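Local coordinates for flagellar motor switch protein FliG (Thermotoga maritima, PDB 3AJC), which probably forms part of the switch complex at the basal-body base, contacting motor parts that determine rotation direction, represented here by its middle and C-terminal domains, at residues Ile98-Asp103 / Arg127-Phe132. Residues are numbered along the deposited sequence; the frame is centred on the assembly and turned at random.
Sequences IMNNLD and RRMFVF
N100 and M129 carry this contact: their side chains run alongside one another, each heading for the other's segment, and their CA atoms lie 6.4 Å apart. The one hydrogen bond between the segments runs from N100 ND2 to the backbone O of M129, at 3.0 Å. Its geometry is serviceable rather than straight: the N-H...O angle is 149°, and the donor stands 24° out of the carbonyl plane. CG of N100 lies anti to its own carbonyl carbon, which carries the amide away from helix 92-100 toward the backbone at M129. The same amide meets the thioether of M129 from its other branch, as OD1 of N100 comes within 3.3 Å of CE of M129.

The more buried, apolar part lies at the methionine tip. The M129 chain is extended at chi2 and then bends at chi3 (74°), bringing its CE to 3.7 Å from CB of M99; SD of M129 is nearly as close to that CB. M99 is buried, but it offers this contact the root of its side chain, while its end turns away. The opposite margin is looser: exposed V131 adds one approach, CG1 to ND2 of N100 at 3.9 Å, and N100 itself is partly exposed. Only 207 Å² is buried in all, summed over both segments.

In this all-helical chain, a side-chain-to-backbone bond and methionine packing thus join the end of helix 92-100 to segment 127-132, away from the EHPQR motif. The M99 side chain rests on E107 and I110 of helix 104-117, while M129 touches E107 and A96, the latter on helix 92-100. A salt bridge links R128 to D93 nearby, whereas F130 points away from the contact and packs on I208 of helix 194-213.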
ATOM      1  N   ILE A  98       3.605   4.420  -2.867  1.00 29.30           N
ATOM      2  CA  ILE A  98       4.616   5.441  -3.116  1.00 27.51           C
ATOM      3  C   ILE A  98       4.841   6.231  -1.824  1.00 27.31           C
ATOM      4  O   ILE A  98       5.979   6.507  -1.440  1.00 24.99           O
ATOM      5  CB  ILE A  98       4.160   6.388  -4.243  1.00 27.73           C
ATOM      6  CG1 ILE A  98       4.109   5.602  -5.564  1.00 28.23           C
ATOM      7  CG2 ILE A  98       5.068   7.610  -4.308  1.00 23.59           C
ATOM      8  CD1 ILE A  98       3.672   6.403  -6.772  1.00 29.78           C
ATOM      9  N   MET A  99       3.747   6.558  -1.136  1.00 25.73           N
ATOM     10  CA  MET A  99       3.836   7.309   0.103  1.00 26.24           C
ATOM     11  C   MET A  99       4.618   6.525   1.170  1.00 25.38           C
ATOM     12  O   MET A  99       5.375   7.103   1.950  1.00 24.39           O
ATOM     13  CB  MET A  99       2.427   7.653   0.608  1.00 26.60           C
ATOM     14  CG  MET A  99       1.668   8.681  -0.248  1.00 27.40           C
ATOM     15  SD  MET A  99       2.248  10.390  -0.021  1.00 25.17           S
ATOM     16  CE  MET A  99       1.267  10.899   1.388  1.00 25.52           C
ATOM     17  N   ASN A 100       4.446   5.210   1.197  1.00 25.58           N
ATOM     18  CA  ASN A 100       5.159   4.397   2.184  1.00 26.98           C
ATOM     19  C   ASN A 100       6.673   4.394   1.924  1.00 27.20           C
ATOM     20  O   ASN A 100       7.478   4.297   2.852  1.00 26.05           O
ATOM     21  CB  ASN A 100       4.637   2.960   2.179  1.00 22.79           C
ATOM     22  CG  ASN A 100       3.370   2.795   2.987  1.00 24.95           C
ATOM     23  OD1 ASN A 100       3.196   3.421   4.032  1.00 28.68           O
ATOM     24  ND2 ASN A 100       2.486   1.928   2.521  1.00 27.86           N
ATOM     25  N   ASN A 101       7.054   4.520   0.659  1.00 27.30           N
ATOM     26  CA  ASN A 101       8.464   4.514   0.294  1.00 27.38           C
ATOM     27  C   ASN A 101       9.125   5.879   0.233  1.00 28.41           C
ATOM     28  O   ASN A 101      10.307   5.973  -0.096  1.00 30.44           O
ATOM     29  CB  ASN A 101       8.639   3.799  -1.042  1.00 29.33           C
ATOM     30  CG  ASN A 101       8.370   2.318  -0.937  1.00 33.01           C
ATOM     31  OD1 ASN A 101       9.139   1.575  -0.309  1.00 31.45           O
ATOM     32  ND2 ASN A 101       7.270   1.874  -1.536  1.00 33.33           N
ATOM     33  N   LEU A 102       8.371   6.939   0.521  1.00 26.53           N
ATOM     34  CA  LEU A 102       8.941   8.281   0.524  1.00 26.59           C
ATOM     35  C   LEU A 102       9.622   8.460   1.867  1.00 27.16           C
ATOM     36  O   LEU A 102       9.387   7.684   2.795  1.00 29.20           O
ATOM     37  CB  LEU A 102       7.847   9.354   0.403  1.00 25.27           C
ATOM     38  CG  LEU A 102       7.319   9.834  -0.956  1.00 27.39           C
ATOM     39  CD1 LEU A 102       6.210  10.895  -0.723  1.00 21.56           C
ATOM     40  CD2 LEU A 102       8.454  10.428  -1.781  1.00 23.05           C
ATOM     41  N   ASP A 103      10.473   9.471   1.973  1.00 28.19           N
ATOM     42  CA  ASP A 103      11.105   9.763   3.243  1.00 31.56           C
ATOM     43  C   ASP A 103       9.947  10.327   4.067  1.00 34.10           C
ATOM     44  O   ASP A 103       9.051  10.977   3.521  1.00 32.36           O
ATOM     45  CB  ASP A 103      12.201  10.823   3.083  1.00 31.16           C
ATOM     46  CG  ASP A 103      11.685  12.117   2.476  1.00 35.24           C
ATOM     47  OD1 ASP A 103      11.350  12.121   1.268  1.00 38.46           O
ATOM     48  OD2 ASP A 103      11.603  13.131   3.204  1.00 36.94           O
ATOM     49  N   ARG A 127      -5.436   4.983   4.949  1.00 42.44           N
ATOM     50  CA  ARG A 127      -5.883   3.633   5.275  1.00 43.77           C
ATOM     51  C   ARG A 127      -5.279   2.585   4.341  1.00 42.51           C
ATOM     52  O   ARG A 127      -5.065   1.448   4.742  1.00 41.80           O
ATOM     53  CB  ARG A 127      -7.418   3.554   5.271  1.00 45.79           C
ATOM     54  CG  ARG A 127      -8.042   4.207   6.514  1.00 49.09           C
ATOM     55  CD  ARG A 127      -9.562   4.023   6.609  1.00 51.92           C
ATOM     56  NE  ARG A 127     -10.286   4.716   5.541  1.00 53.92           N
ATOM     57  CZ  ARG A 127     -10.617   4.170   4.374  1.00 54.01           C
ATOM     58  NH1 ARG A 127     -10.301   2.910   4.109  1.00 55.15           N
ATOM     59  NH2 ARG A 127     -11.253   4.890   3.462  1.00 54.02           N
ATOM     60  N   ARG A 128      -4.994   2.966   3.101  1.00 40.47           N
ATOM     61  CA  ARG A 128      -4.392   2.026   2.163  1.00 39.67           C
ATOM     62  C   ARG A 128      -2.889   1.865   2.404  1.00 36.89           C
ATOM     63  O   ARG A 128      -2.261   0.975   1.834  1.00 35.34           O
ATOM     64  CB  ARG A 128      -4.627   2.479   0.721  1.00 42.59           C
ATOM     65  CG  ARG A 128      -5.982   2.100   0.174  1.00 50.19           C
ATOM     66  CD  ARG A 128      -6.149   0.592   0.192  1.00 53.02           C
ATOM     67  NE  ARG A 128      -7.361   0.172  -0.501  1.00 58.69           N
ATOM     68  CZ  ARG A 128      -7.590   0.371  -1.794  1.00 60.30           C
ATOM     69  NH1 ARG A 128      -6.687   0.990  -2.543  1.00 63.78           N
ATOM     70  NH2 ARG A 128      -8.721  -0.049  -2.342  1.00 63.26           N
ATOM     71  N   MET A 129      -2.325   2.726   3.247  1.00 34.51           N
ATOM     72  CA  MET A 129      -0.891   2.692   3.562  1.00 35.28           C
ATOM     73  C   MET A 129      -0.503   1.654   4.621  1.00 33.74           C
ATOM     74  O   MET A 129       0.678   1.396   4.849  1.00 33.71           O
ATOM     75  CB  MET A 129      -0.425   4.078   4.028  1.00 31.34           C
ATOM     76  CG  MET A 129      -0.188   5.072   2.896  1.00 32.72           C
ATOM     77  SD  MET A 129       0.176   6.726   3.515  1.00 32.72           S
ATOM     78  CE  MET A 129       1.890   6.504   4.136  1.00 31.99           C
ATOM     79  N   PHE A 130      -1.508   1.071   5.263  1.00 33.68           N
ATOM     80  CA  PHE A 130      -1.304   0.076   6.312  1.00 30.48           C
ATOM     81  C   PHE A 130      -0.453  -1.095   5.818  1.00 28.78           C
ATOM     82  O   PHE A 130      -0.777  -1.719   4.807  1.00 29.47           O
ATOM     83  CB  PHE A 130      -2.674  -0.446   6.778  1.00 32.93           C
ATOM     84  CG  PHE A 130      -2.635  -1.154   8.106  1.00 33.66           C
ATOM     85  CD1 PHE A 130      -2.789  -0.441   9.289  1.00 31.41           C
ATOM     86  CD2 PHE A 130      -2.411  -2.523   8.174  1.00 32.14           C
ATOM     87  CE1 PHE A 130      -2.710  -1.075  10.522  1.00 32.38           C
ATOM     88  CE2 PHE A 130      -2.329  -3.175   9.409  1.00 34.43           C
ATOM     89  CZ  PHE A 130      -2.482  -2.448  10.585  1.00 32.84           C
ATOM     90  N   VAL A 131       0.651  -1.373   6.503  1.00 26.71           N
ATOM     91  CA  VAL A 131       1.491  -2.511   6.134  1.00 28.15           C
ATOM     92  C   VAL A 131       1.393  -3.532   7.263  1.00 28.22           C
ATOM     93  O   VAL A 131       0.904  -3.222   8.347  1.00 29.13           O
ATOM     94  CB  VAL A 131       2.985  -2.130   5.925  1.00 28.81           C
ATOM     95  CG1 VAL A 131       3.113  -1.215   4.713  1.00 28.06           C
ATOM     96  CG2 VAL A 131       3.560  -1.493   7.185  1.00 27.05           C
ATOM     97  N   PHE A 132       1.868  -4.742   7.016  1.00 28.09           N
ATOM     98  CA  PHE A 132       1.768  -5.785   8.025  1.00 29.70           C
ATOM     99  C   PHE A 132       2.336  -5.413   9.387  1.00 28.12           C
ATOM    100  O   PHE A 132       1.719  -5.714  10.398  1.00 26.49           O
ATOM    101  CB  PHE A 132       2.413  -7.081   7.531  1.00 28.98           C
ATOM    102  CG  PHE A 132       1.988  -8.292   8.307  1.00 30.69           C
ATOM    103  CD1 PHE A 132       0.660  -8.722   8.281  1.00 29.52           C
ATOM    104  CD2 PHE A 132       2.909  -9.002   9.074  1.00 30.35           C
ATOM    105  CE1 PHE A 132       0.254  -9.854   9.016  1.00 30.62           C
ATOM    106  CE2 PHE A 132       2.519 -10.125   9.807  1.00 31.57           C
ATOM    107  CZ  PHE A 132       1.190 -10.553   9.782  1.00 31.48           C
TER